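Local coordinates for lipoprotein LpqN (Mycobacterium tuberculosis, PDB 6E5D) that supports cell envelope biogenesis and may act as a membrane fusion protein connecting MmpL transporters with periplasmic proteins, at residues G164-Q169 against T187-S192; P142-N147 against V183-V188; K127-I132 against Q193-V198. All coordinates share one frame; numbering follows the deposited sequence.

Contact 1. Residues G164-Q169 against T187-S192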
ATOM      1  N   GLY A 164      -2.036  -9.101  13.425  1.00 21.40           N
ATOM      2  CA  GLY A 164      -3.253  -9.833  13.696  1.00 21.62           C
ATOM      3  C   GLY A 164      -4.382  -9.567  12.725  1.00 22.60           C
ATOM      4  O   GLY A 164      -5.431 -10.219  12.824  1.00 22.29           O
ATOM      5  N   PHE A 165      -4.204  -8.636  11.794  1.00 21.08           N
ATOM      6  CA  PHE A 165      -5.225  -8.282  10.822  1.00 18.70           C
ATOM      7  C   PHE A 165      -4.933  -8.966   9.494  1.00 21.61           C
ATOM      8  O   PHE A 165      -3.772  -9.139   9.114  1.00 22.04           O
ATOM      9  CB  PHE A 165      -5.283  -6.764  10.636  1.00 17.79           C
ATOM     10  CG  PHE A 165      -5.683  -6.023  11.883  1.00 19.52           C
ATOM     11  CD1 PHE A 165      -7.021  -5.907  12.235  1.00 19.28           C
ATOM     12  CD2 PHE A 165      -4.728  -5.462  12.713  1.00 20.18           C
ATOM     13  CE1 PHE A 165      -7.395  -5.234  13.383  1.00 20.19           C
ATOM     14  CE2 PHE A 165      -5.096  -4.789  13.865  1.00 21.30           C
ATOM     15  CZ  PHE A 165      -6.431  -4.678  14.202  1.00 21.18           C
ATOM     16  N   SER A 166      -5.990  -9.365   8.794  1.00 20.41           N
ATOM     17  CA  SER A 166      -5.822 -10.056   7.524  0.56 21.40           C
ATOM     18  C   SER A 166      -5.325  -9.087   6.456  1.00 22.31           C
ATOM     19  O   SER A 166      -5.594  -7.883   6.499  1.00 19.22           O
ATOM     20  CB  SER A 166      -7.134 -10.705   7.084  0.56 24.53           C
ATOM     21  OG  SER A 166      -8.113  -9.733   6.763  0.56 24.54           O
ATOM     22  N   ALA A 167      -4.589  -9.628   5.488  1.00 18.80           N
ATOM     23  CA  ALA A 167      -3.962  -8.797   4.471  1.00 19.13           C
ATOM     24  C   ALA A 167      -3.816  -9.576   3.172  1.00 20.07           C
ATOM     25  O   ALA A 167      -4.069 -10.782   3.107  1.00 23.14           O
ATOM     26  CB  ALA A 167      -2.595  -8.294   4.943  1.00 21.63           C
ATOM     27  N   TRP A 168      -3.393  -8.859   2.133  1.00 20.83           N
ATOM     28  CA  TRP A 168      -3.098  -9.430   0.827  1.00 18.89           C
ATOM     29  C   TRP A 168      -1.909  -8.686   0.243  1.00 20.07           C
ATOM     30  O   TRP A 168      -1.809  -7.468   0.398  1.00 20.13           O
ATOM     31  CB  TRP A 168      -4.300  -9.316  -0.118  1.00 22.76           C
ATOM     32  CG  TRP A 168      -4.174 -10.170  -1.325  1.00 22.40           C
ATOM     33  CD1 TRP A 168      -3.630  -9.822  -2.527  1.00 27.47           C
ATOM     34  CD2 TRP A 168      -4.592 -11.531  -1.451  1.00 28.23           C
ATOM     35  NE1 TRP A 168      -3.688 -10.884  -3.395  1.00 29.18           N
ATOM     36  CE2 TRP A 168      -4.273 -11.946  -2.757  1.00 31.33           C
ATOM     37  CE3 TRP A 168      -5.208 -12.438  -0.584  1.00 29.66           C
ATOM     38  CZ2 TRP A 168      -4.552 -13.230  -3.220  1.00 34.92           C
ATOM     39  CZ3 TRP A 168      -5.482 -13.711  -1.042  1.00 35.24           C
ATOM     40  CH2 TRP A 168      -5.154 -14.096  -2.350  1.00 37.07           C
ATOM     41  N   GLN A 169      -1.004  -9.412  -0.414  1.00 21.61           N
ATOM     42  CA  GLN A 169       0.189  -8.821  -1.016  0.64 19.26           C
ATOM     43  C   GLN A 169       0.393  -9.369  -2.423  1.00 22.12           C
ATOM     44  O   GLN A 169       0.198 -10.567  -2.657  1.00 23.13           O
ATOM     45  CB  GLN A 169       1.440  -9.117  -0.170  0.64 23.79           C
ATOM     46  CG  GLN A 169       2.647  -8.260  -0.531  0.64 23.39           C
ATOM     47  CD  GLN A 169       3.532  -8.883  -1.600  0.64 27.80           C
ATOM     48  OE1 GLN A 169       3.391 -10.059  -1.936  0.64 31.14           O
ATOM     49  NE2 GLN A 169       4.452  -8.092  -2.140  0.64 24.39           N
ATOM     50  N   THR A 187      -2.079  -4.825   1.265  1.00 15.59           N
ATOM     51  CA  THR A 187      -3.323  -4.230   1.736  1.00 18.19           C
ATOM     52  C   THR A 187      -3.733  -4.928   3.025  1.00 13.75           C
ATOM     53  O   THR A 187      -3.765  -6.161   3.081  1.00 18.33           O
ATOM     54  CB  THR A 187      -4.424  -4.363   0.678  1.00 21.44           C
ATOM     55  OG1 THR A 187      -4.018  -3.693  -0.523  1.00 21.66           O
ATOM     56  CG2 THR A 187      -5.740  -3.772   1.173  1.00 22.47           C
ATOM     57  N   VAL A 188      -4.020  -4.143   4.061  1.00 15.23           N
ATOM     58  CA  VAL A 188      -4.423  -4.660   5.365  1.00 16.53           C
ATOM     59  C   VAL A 188      -5.772  -4.050   5.715  1.00 15.27           C
ATOM     60  O   VAL A 188      -5.942  -2.828   5.632  1.00 16.93           O
ATOM     61  CB  VAL A 188      -3.389  -4.334   6.459  1.00 17.80           C
ATOM     62  CG1 VAL A 188      -3.746  -5.030   7.768  1.00 20.60           C
ATOM     63  CG2 VAL A 188      -1.972  -4.705   6.013  1.00 19.09           C
ATOM     64  N   VAL A 189      -6.724  -4.893   6.114  1.00 18.14           N
ATOM     65  CA  VAL A 189      -8.024  -4.432   6.592  1.00 19.99           C
ATOM     66  C   VAL A 189      -8.001  -4.432   8.115  1.00 18.75           C
ATOM     67  O   VAL A 189      -7.529  -5.390   8.740  1.00 17.75           O
ATOM     68  CB  VAL A 189      -9.174  -5.295   6.045  1.00 23.77           C
ATOM     69  CG1 VAL A 189      -9.309  -5.091   4.539  1.00 26.23           C
ATOM     70  CG2 VAL A 189      -8.974  -6.777   6.378  1.00 24.87           C
ATOM     71  N   ILE A 190      -8.502  -3.354   8.707  1.00 18.32           N
ATOM     72  CA  ILE A 190      -8.370  -3.115  10.141  1.00 20.60           C
ATOM     73  C   ILE A 190      -9.752  -2.782  10.694  1.00 20.64           C
ATOM     74  O   ILE A 190     -10.093  -1.598  10.842  1.00 21.03           O
ATOM     75  CB  ILE A 190      -7.356  -1.991  10.419  1.00 18.41           C
ATOM     76  CG1 ILE A 190      -5.998  -2.327   9.792  1.00 20.80           C
ATOM     77  CG2 ILE A 190      -7.196  -1.758  11.918  1.00 19.09           C
ATOM     78  CD1 ILE A 190      -5.031  -1.161   9.793  1.00 20.59           C
ATOM     79  N   PRO A 191     -10.586  -3.778  10.986  1.00 19.80           N
ATOM     80  CA  PRO A 191     -11.916  -3.486  11.532  1.00 21.45           C
ATOM     81  C   PRO A 191     -11.809  -2.867  12.916  1.00 23.67           C
ATOM     82  O   PRO A 191     -11.086  -3.363  13.783  1.00 25.34           O
ATOM     83  CB  PRO A 191     -12.594  -4.862  11.579  1.00 21.50           C
ATOM     84  CG  PRO A 191     -11.795  -5.726  10.656  1.00 21.83           C
ATOM     85  CD  PRO A 191     -10.394  -5.219  10.748  1.00 21.49           C
ATOM     86  N   SER A 192     -12.544  -1.780  13.124  1.00 27.14           N
ATOM     87  CA  SER A 192     -12.472  -1.047  14.377  1.00 35.29           C
ATOM     88  C   SER A 192     -13.876  -0.576  14.737  1.00 45.32           C
ATOM     89  O   SER A 192     -14.866  -0.955  14.105  1.00 44.43           O
ATOM     90  CB  SER A 192     -11.473   0.111  14.255  1.00 38.66           C
ATOM     91  OG  SER A 192     -10.940   0.464  15.519  1.00 42.41           O
TER
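Phe165 to Trp168 and Thr187 to Pro191 meet at the open end of an antiparallel beta hairpin, strands 165-176 and 179-192, far from its turn. Trp168 and Thr187 form a hydrogen-bonded pair: Thr187 N gives to Trp168 O at 2.8 Å, and Trp168 N returns a bond to Thr187 O at 2.9 Å. One step outward Ala167 and Val188 are a non-hydrogen-bonded pair, their CA atoms 4.3 Å apart; the small Ala167 suits this close approach, its CB resting 3.8 Å from Val188 CG2. Beyond them Val189 N reaches Ser166 O at 3.2 Å, the longest of the three bonds. Toward the end of the hairpin Phe165 packs against the partner strand. With its CG turned beside the backbone N (chi1 -63°), the ring runs along that strand, where Ile190 CG2 sits over one face, 3.9 Å from the centroid and 19° off the normal, a CH-pi contact. Pro191 CD approaches Phe165 CD1 obliquely at 3.7 Å. Branched Val188 and Ile190 suit the extended backbone and supply methyls to Phe165. Two polar ends find partners on the flanking strands: Trp168 NE1 bonds to Asp156 O and Thr187 OG1 to Gln200 NE2. Strands 152-162 and 195-206 flank the hairpin; Leu138 of helix 134-139 covers Ser166, Thr187 and Val189, while Ile226 of strand 225-227 packs on Phe165, Val188 and Ile190.

Contact 2. Residues P142-N147 against V183-V188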
ATOM      1  N   PRO A 142      -6.085  -6.962  -5.578  1.00 28.96           N
ATOM      2  CA  PRO A 142      -5.166  -7.095  -6.722  1.00 32.42           C
ATOM      3  C   PRO A 142      -5.530  -6.236  -7.921  1.00 34.86           C
ATOM      4  O   PRO A 142      -4.663  -6.001  -8.773  1.00 32.86           O
ATOM      5  CB  PRO A 142      -5.251  -8.588  -7.076  1.00 36.69           C
ATOM      6  CG  PRO A 142      -5.816  -9.252  -5.863  1.00 35.84           C
ATOM      7  CD  PRO A 142      -6.725  -8.245  -5.239  1.00 32.66           C
ATOM      8  N   GLY A 143      -6.772  -5.757  -8.016  1.00 32.26           N
ATOM      9  CA  GLY A 143      -7.212  -5.100  -9.237  1.00 34.96           C
ATOM     10  C   GLY A 143      -6.376  -3.888  -9.603  1.00 35.01           C
ATOM     11  O   GLY A 143      -6.036  -3.687 -10.772  1.00 36.42           O
ATOM     12  N   GLU A 144      -6.033  -3.064  -8.610  1.00 32.63           N
ATOM     13  CA  GLU A 144      -5.344  -1.808  -8.891  1.00 31.39           C
ATOM     14  C   GLU A 144      -4.031  -2.053  -9.629  1.00 31.03           C
ATOM     15  O   GLU A 144      -3.784  -1.470 -10.691  1.00 31.85           O
ATOM     16  CB  GLU A 144      -5.101  -1.047  -7.586  1.00 31.96           C
ATOM     17  CG  GLU A 144      -4.420   0.306  -7.770  1.00 35.28           C
ATOM     18  CD  GLU A 144      -4.062   0.972  -6.452  1.00 35.14           C
ATOM     19  OE1 GLU A 144      -3.402   2.033  -6.487  1.00 37.09           O
ATOM     20  OE2 GLU A 144      -4.434   0.435  -5.387  1.00 29.83           O
ATOM     21  N   LEU A 145      -3.170  -2.914  -9.078  1.00 29.11           N
ATOM     22  CA  LEU A 145      -1.892  -3.186  -9.729  1.00 29.71           C
ATOM     23  C   LEU A 145      -2.094  -3.858 -11.082  1.00 33.45           C
ATOM     24  O   LEU A 145      -1.390  -3.544 -12.049  1.00 35.36           O
ATOM     25  CB  LEU A 145      -1.011  -4.057  -8.831  1.00 28.95           C
ATOM     26  CG  LEU A 145       0.115  -3.323  -8.098  1.00 29.91           C
ATOM     27  CD1 LEU A 145      -0.442  -2.212  -7.222  1.00 29.56           C
ATOM     28  CD2 LEU A 145       0.942  -4.300  -7.275  1.00 30.32           C
ATOM     29  N   LYS A 146      -3.051  -4.783 -11.174  1.00 33.99           N
ATOM     30  CA  LYS A 146      -3.285  -5.469 -12.437  1.00 36.02           C
ATOM     31  C   LYS A 146      -3.764  -4.521 -13.527  1.00 40.40           C
ATOM     32  O   LYS A 146      -3.663  -4.856 -14.713  1.00 45.05           O
ATOM     33  CB  LYS A 146      -4.293  -6.601 -12.234  1.00 39.73           C
ATOM     34  CG  LYS A 146      -3.775  -7.723 -11.346  1.00 40.47           C
ATOM     35  CD  LYS A 146      -4.882  -8.695 -10.969  1.00 46.90           C
ATOM     36  CE  LYS A 146      -5.073  -9.768 -12.028  1.00 57.14           C
ATOM     37  NZ  LYS A 146      -6.440 -10.359 -11.982  1.00 61.77           N
ATOM     38  N   ASN A 147      -4.268  -3.344 -13.160  1.00 39.18           N
ATOM     39  CA  ASN A 147      -4.723  -2.359 -14.132  1.00 42.82           C
ATOM     40  C   ASN A 147      -3.634  -1.375 -14.542  1.00 40.68           C
ATOM     41  O   ASN A 147      -3.879  -0.531 -15.409  1.00 41.53           O
ATOM     42  CB  ASN A 147      -5.925  -1.586 -13.577  1.00 45.03           C
ATOM     43  CG  ASN A 147      -7.201  -2.406 -13.585  1.00 46.74           C
ATOM     44  OD1 ASN A 147      -7.251  -3.491 -14.163  1.00 47.42           O
ATOM     45  ND2 ASN A 147      -8.244  -1.881 -12.953  1.00 45.81           N
ATOM     46  N   VAL A 183       6.823  -2.781  -8.716  1.00 21.00           N
ATOM     47  CA  VAL A 183       5.776  -2.313  -7.820  0.82 20.31           C
ATOM     48  C   VAL A 183       5.306  -3.479  -6.963  1.00 20.54           C
ATOM     49  O   VAL A 183       5.302  -4.633  -7.400  1.00 21.23           O
ATOM     50  CB  VAL A 183       4.593  -1.699  -8.608  0.82 21.18           C
ATOM     51  CG1 VAL A 183       3.927  -2.754  -9.500  0.82 20.76           C
ATOM     52  CG2 VAL A 183       3.587  -1.047  -7.664  0.82 22.61           C
ATOM     53  N   ALA A 184       4.928  -3.165  -5.729  1.00 19.96           N
ATOM     54  CA  ALA A 184       4.363  -4.142  -4.816  1.00 18.66           C
ATOM     55  C   ALA A 184       3.382  -3.417  -3.911  1.00 19.31           C
ATOM     56  O   ALA A 184       3.534  -2.225  -3.632  1.00 21.13           O
ATOM     57  CB  ALA A 184       5.444  -4.845  -3.989  1.00 19.37           C
ATOM     58  N   GLN A 185       2.367  -4.142  -3.454  1.00 18.42           N
ATOM     59  CA  GLN A 185       1.351  -3.531  -2.610  1.00 21.15           C
ATOM     60  C   GLN A 185       0.859  -4.552  -1.605  1.00 17.33           C
ATOM     61  O   GLN A 185       0.437  -5.646  -1.989  1.00 20.77           O
ATOM     62  CB  GLN A 185       0.184  -3.006  -3.445  1.00 22.35           C
ATOM     63  CG  GLN A 185      -0.932  -2.385  -2.619  1.00 20.52           C
ATOM     64  CD  GLN A 185      -2.100  -1.938  -3.471  1.00 21.46           C
ATOM     65  OE1 GLN A 185      -2.856  -2.764  -3.985  1.00 24.52           O
ATOM     66  NE2 GLN A 185      -2.256  -0.630  -3.628  1.00 20.61           N
ATOM     67  N   LYS A 186       0.912  -4.192  -0.329  1.00 16.77           N
ATOM     68  CA  LYS A 186       0.278  -4.964   0.728  1.00 16.02           C
ATOM     69  C   LYS A 186      -0.916  -4.180   1.253  1.00 16.90           C
ATOM     70  O   LYS A 186      -0.784  -3.007   1.619  1.00 17.74           O
ATOM     71  CB  LYS A 186       1.261  -5.276   1.860  1.00 18.12           C
ATOM     72  CG  LYS A 186       0.657  -6.130   2.982  1.00 19.21           C
ATOM     73  CD  LYS A 186       1.727  -6.745   3.873  1.00 18.81           C
ATOM     74  CE  LYS A 186       1.126  -7.689   4.911  1.00 24.00           C
ATOM     75  NZ  LYS A 186       2.180  -8.376   5.717  1.00 26.33           N
ATOM     76  N   THR A 187      -2.079  -4.825   1.265  1.00 15.59           N
ATOM     77  CA  THR A 187      -3.323  -4.230   1.736  1.00 18.19           C
ATOM     78  C   THR A 187      -3.733  -4.928   3.025  1.00 13.75           C
ATOM     79  O   THR A 187      -3.765  -6.161   3.081  1.00 18.33           O
ATOM     80  CB  THR A 187      -4.424  -4.363   0.678  1.00 21.44           C
ATOM     81  OG1 THR A 187      -4.018  -3.693  -0.523  1.00 21.66           O
ATOM     82  CG2 THR A 187      -5.740  -3.772   1.173  1.00 22.47           C
ATOM     83  N   VAL A 188      -4.020  -4.143   4.061  1.00 15.23           N
ATOM     84  CA  VAL A 188      -4.423  -4.660   5.365  1.00 16.53           C
ATOM     85  C   VAL A 188      -5.772  -4.050   5.715  1.00 15.27           C
ATOM     86  O   VAL A 188      -5.942  -2.828   5.632  1.00 16.93           O
ATOM     87  CB  VAL A 188      -3.389  -4.334   6.459  1.00 17.80           C
ATOM     88  CG1 VAL A 188      -3.746  -5.030   7.768  1.00 20.60           C
ATOM     89  CG2 VAL A 188      -1.972  -4.705   6.013  1.00 19.09           C
TER
HETATM   90  O   HOH W   1      -5.757  -1.907  -4.450  1.00 28.34           O
HETATM   91  O   HOH W   2      -3.364  -3.917  -6.375  1.00 26.46           O
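The Gln185 amide and Glu144 carboxylate planes are turned 61° from each other, the groups hydrogen-bonded rather than stacked. Gln185 NE2 donates to Glu144 OE2 at 3.0 Å, almost straight at 176° and within the amide plane, yet it reaches the oxygen from above the carboxylate plane. Over one face of the amide lies Leu145 CD1, 4.1 Å from Gln185 CD, so that a methyl covers the group while its polar rim stays bonded. At that rim Gln185 OE1 accepts from a water 2.7 Å away, which takes the backbone N-H of Leu145 at 2.9 Å. A second water stands 2.8 Å from Glu144 OE2 and 3.1 Å from Gln185 OE1, able to donate to either. NE2 has a further acceptor in Asn202 OD1, and together these partners should fix the rotation of the buried amide. An extended chain (chi1 -178°) carries the Glu144 carboxylate out from the exposed side of the helix to meet it. Glutamine fits here because it both gives and accepts. Beside this polar group, Leu145 and Val183 meet tip to tip, CD2 to CG1 at 4.0 Å. Helix 142-146 runs nearly antiparallel to strand 179-192 over one face of the sheet, with Phe151 packed on Leu145 and Pro142 on Trp168 and Leu170; on the opposite face Lys186 NZ bonds to the backbone oxygens of Thr161 and of Asp221 in helix 210-223.

Contact 3. Residues K127-I132 against Q193-V198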
ATOM      1  N   LYS A 127     -10.495   5.388   5.975  1.00 28.84           N
ATOM      2  CA  LYS A 127     -11.523   4.971   6.920  1.00 26.42           C
ATOM      3  C   LYS A 127     -12.808   4.729   6.145  1.00 31.26           C
ATOM      4  O   LYS A 127     -13.338   5.651   5.516  1.00 33.25           O
ATOM      5  CB  LYS A 127     -11.731   6.028   8.006  1.00 29.30           C
ATOM      6  CG  LYS A 127     -12.840   5.701   8.997  1.00 31.38           C
ATOM      7  CD  LYS A 127     -12.875   6.714  10.132  1.00 33.83           C
ATOM      8  CE  LYS A 127     -14.010   6.442  11.100  1.00 39.82           C
ATOM      9  NZ  LYS A 127     -13.976   7.380  12.258  1.00 43.09           N
ATOM     10  N   LEU A 128     -13.297   3.494   6.183  1.00 28.62           N
ATOM     11  CA  LEU A 128     -14.529   3.118   5.505  1.00 29.42           C
ATOM     12  C   LEU A 128     -15.652   2.980   6.523  1.00 31.42           C
ATOM     13  O   LEU A 128     -15.472   2.351   7.571  1.00 31.04           O
ATOM     14  CB  LEU A 128     -14.353   1.803   4.745  1.00 28.59           C
ATOM     15  CG  LEU A 128     -13.215   1.748   3.727  1.00 28.06           C
ATOM     16  CD1 LEU A 128     -13.186   0.388   3.043  1.00 27.68           C
ATOM     17  CD2 LEU A 128     -13.344   2.862   2.708  1.00 32.55           C
ATOM     18  N   THR A 129     -16.806   3.566   6.211  1.00 32.72           N
ATOM     19  CA  THR A 129     -18.008   3.396   7.013  1.00 37.15           C
ATOM     20  C   THR A 129     -19.159   3.013   6.096  1.00 40.47           C
ATOM     21  O   THR A 129     -19.231   3.470   4.951  1.00 37.17           O
ATOM     22  CB  THR A 129     -18.359   4.667   7.797  1.00 40.26           C
ATOM     23  OG1 THR A 129     -18.616   5.743   6.887  1.00 45.15           O
ATOM     24  CG2 THR A 129     -17.220   5.048   8.729  1.00 38.04           C
ATOM     25  N   GLY A 130     -20.049   2.167   6.602  1.00 44.91           N
ATOM     26  CA  GLY A 130     -21.166   1.676   5.820  1.00 46.91           C
ATOM     27  C   GLY A 130     -21.294   0.170   5.902  1.00 45.63           C
ATOM     28  O   GLY A 130     -20.915  -0.436   6.908  1.00 44.52           O
ATOM     29  N   ASP A 131     -21.821  -0.448   4.846  1.00 45.74           N
ATOM     30  CA  ASP A 131     -22.015  -1.897   4.804  1.00 49.27           C
ATOM     31  C   ASP A 131     -20.772  -2.511   4.174  1.00 44.28           C
ATOM     32  O   ASP A 131     -20.709  -2.742   2.966  1.00 45.39           O
ATOM     33  CB  ASP A 131     -23.279  -2.246   4.028  1.00 57.19           C
ATOM     34  CG  ASP A 131     -23.681  -3.696   4.195  1.00 63.62           C
ATOM     35  OD1 ASP A 131     -22.937  -4.450   4.856  1.00 62.70           O
ATOM     36  OD2 ASP A 131     -24.747  -4.081   3.668  1.00 68.90           O
ATOM     37  N   ILE A 132     -19.772  -2.787   5.010  1.00 41.45           N
ATOM     38  CA  ILE A 132     -18.440  -3.176   4.560  1.00 38.68           C
ATOM     39  C   ILE A 132     -18.205  -4.637   4.910  1.00 36.12           C
ATOM     40  O   ILE A 132     -18.417  -5.051   6.056  1.00 39.04           O
ATOM     41  CB  ILE A 132     -17.355  -2.290   5.195  1.00 37.85           C
ATOM     42  CG1 ILE A 132     -17.597  -0.817   4.862  1.00 38.04           C
ATOM     43  CG2 ILE A 132     -15.973  -2.720   4.721  1.00 34.94           C
ATOM     44  CD1 ILE A 132     -17.118   0.126   5.936  1.00 38.48           C
ATOM     45  N   GLN A 193     -13.955   0.255  15.776  1.00 51.25           N
ATOM     46  CA  GLN A 193     -15.231   0.746  16.279  1.00 56.16           C
ATOM     47  C   GLN A 193     -16.055   1.425  15.190  1.00 46.34           C
ATOM     48  O   GLN A 193     -15.792   2.573  14.820  1.00 43.72           O
ATOM     49  CB  GLN A 193     -14.998   1.708  17.451  1.00 69.86           C
ATOM     50  CG  GLN A 193     -14.070   2.895  17.156  1.00 78.61           C
ATOM     51  CD  GLN A 193     -12.597   2.565  17.317  1.00 81.24           C
ATOM     52  OE1 GLN A 193     -12.233   1.454  17.701  1.00 83.23           O
ATOM     53  NE2 GLN A 193     -11.739   3.536  17.019  1.00 80.58           N
ATOM     54  N   GLY A 194     -17.057   0.720  14.673  1.00 43.22           N
ATOM     55  CA  GLY A 194     -17.981   1.317  13.731  1.00 40.43           C
ATOM     56  C   GLY A 194     -17.380   1.714  12.405  1.00 35.88           C
ATOM     57  O   GLY A 194     -17.981   2.508  11.679  1.00 39.14           O
ATOM     58  N   ALA A 195     -16.208   1.189  12.063  1.00 32.83           N
ATOM     59  CA  ALA A 195     -15.593   1.488  10.780  1.00 31.97           C
ATOM     60  C   ALA A 195     -14.602   0.383  10.451  1.00 29.54           C
ATOM     61  O   ALA A 195     -14.257  -0.443  11.299  1.00 28.78           O
ATOM     62  CB  ALA A 195     -14.902   2.857  10.793  1.00 33.23           C
ATOM     63  N   VAL A 196     -14.159   0.374   9.199  1.00 27.32           N
ATOM     64  CA  VAL A 196     -13.091  -0.508   8.746  1.00 25.16           C
ATOM     65  C   VAL A 196     -12.010   0.369   8.136  1.00 24.15           C
ATOM     66  O   VAL A 196     -12.249   1.054   7.133  1.00 26.95           O
ATOM     67  CB  VAL A 196     -13.588  -1.552   7.735  1.00 25.48           C
ATOM     68  CG1 VAL A 196     -12.414  -2.374   7.203  1.00 24.57           C
ATOM     69  CG2 VAL A 196     -14.643  -2.451   8.368  1.00 27.11           C
ATOM     70  N   PHE A 197     -10.833   0.366   8.748  1.00 22.70           N
ATOM     71  CA  PHE A 197      -9.695   1.090   8.202  1.00 22.45           C
ATOM     72  C   PHE A 197      -8.971   0.201   7.201  1.00 21.70           C
ATOM     73  O   PHE A 197      -8.911  -1.021   7.362  1.00 21.65           O
ATOM     74  CB  PHE A 197      -8.743   1.533   9.315  1.00 23.82           C
ATOM     75  CG  PHE A 197      -9.320   2.582  10.226  1.00 22.99           C
ATOM     76  CD1 PHE A 197     -10.092   2.222  11.319  1.00 26.14           C
ATOM     77  CD2 PHE A 197      -9.090   3.927   9.988  1.00 26.40           C
ATOM     78  CE1 PHE A 197     -10.626   3.186  12.159  1.00 27.89           C
ATOM     79  CE2 PHE A 197      -9.620   4.895  10.824  1.00 28.95           C
ATOM     80  CZ  PHE A 197     -10.389   4.524  11.908  1.00 28.53           C
ATOM     81  N   VAL A 198      -8.441   0.821   6.150  1.00 19.90           N
ATOM     82  CA  VAL A 198      -7.714   0.114   5.103  1.00 18.99           C
ATOM     83  C   VAL A 198      -6.339   0.750   4.976  1.00 20.23           C
ATOM     84  O   VAL A 198      -6.222   1.939   4.645  1.00 20.28           O
ATOM     85  CB  VAL A 198      -8.462   0.151   3.761  1.00 20.74           C
ATOM     86  CG1 VAL A 198      -7.662  -0.594   2.687  1.00 24.31           C
ATOM     87  CG2 VAL A 198      -9.864  -0.427   3.920  1.00 22.26           C
TER
HETATM   88  O   HOH W   3     -19.303   1.300   9.303  1.00 44.55           O
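Leu128 and Val196 pair their backbones as antiparallel strands do, each N bonded to the other's O: Leu128 N to Val196 O at 2.8 Å and Val196 N to Leu128 O at 2.9 Å. On one face of the sheet Lys127 and Phe197 lie side by side and point the same way. The fully extended lysine (chi1 177°) lays its methylenes over the ring, CG 4.2 Å from the centroid and 28° off the normal, a CH-pi contact; its CE goes on to touch Ala195 CB at 3.7 Å. The small alanine suits this spot because its CB lies 3.3 Å from Leu128 O as well as against the lysine chain. On the other face Leu128 CD1 presses against Val198 CG2 at 3.5 Å, and Ile132, in the loop after the strand, slides CG2 past Val196 CG2 at 3.9 Å. Beyond the last direct pair a water bridges the segments, accepting from Gly130 N and donating to Gly194 O, 3.0 Å away; both glycines have positive phi. Farther out, Val75 and Pro83 pack on Phe197, Ile70 lies on Leu128, and strand 71-74 pairs along Lys127 and Thr129. The chemistry is thus divided by face: branched aliphatic carbons bury one side, while on the other a lysine lends its hydrocarbon length to shield an aromatic ring and can still carry its ammonium beyond that ring.

From the N terminus, the end of strand 120-129 and the loop after it supply 127-132, the first half of contact 3, which closes only when 193-198 arrives. Within that long excursion, helix 142-146 opens contact 2 and strand 165-176 opens contact 1. Both end on strand 179-192, contact 2 on 183-188 and contact 1 on 187-192, sharing Thr187 and Val188; the loops of contacts 1 and 2 cross, while both nest within that of contact 3. The chain then turns into 193-198, and Ile190 N of contact 1 probably bonds to Phe197 O of contact 3. Contacts 1 and 3 join neighbouring strands of one antiparallel sheet; contact 2 fastens a helix onto that sheet's face.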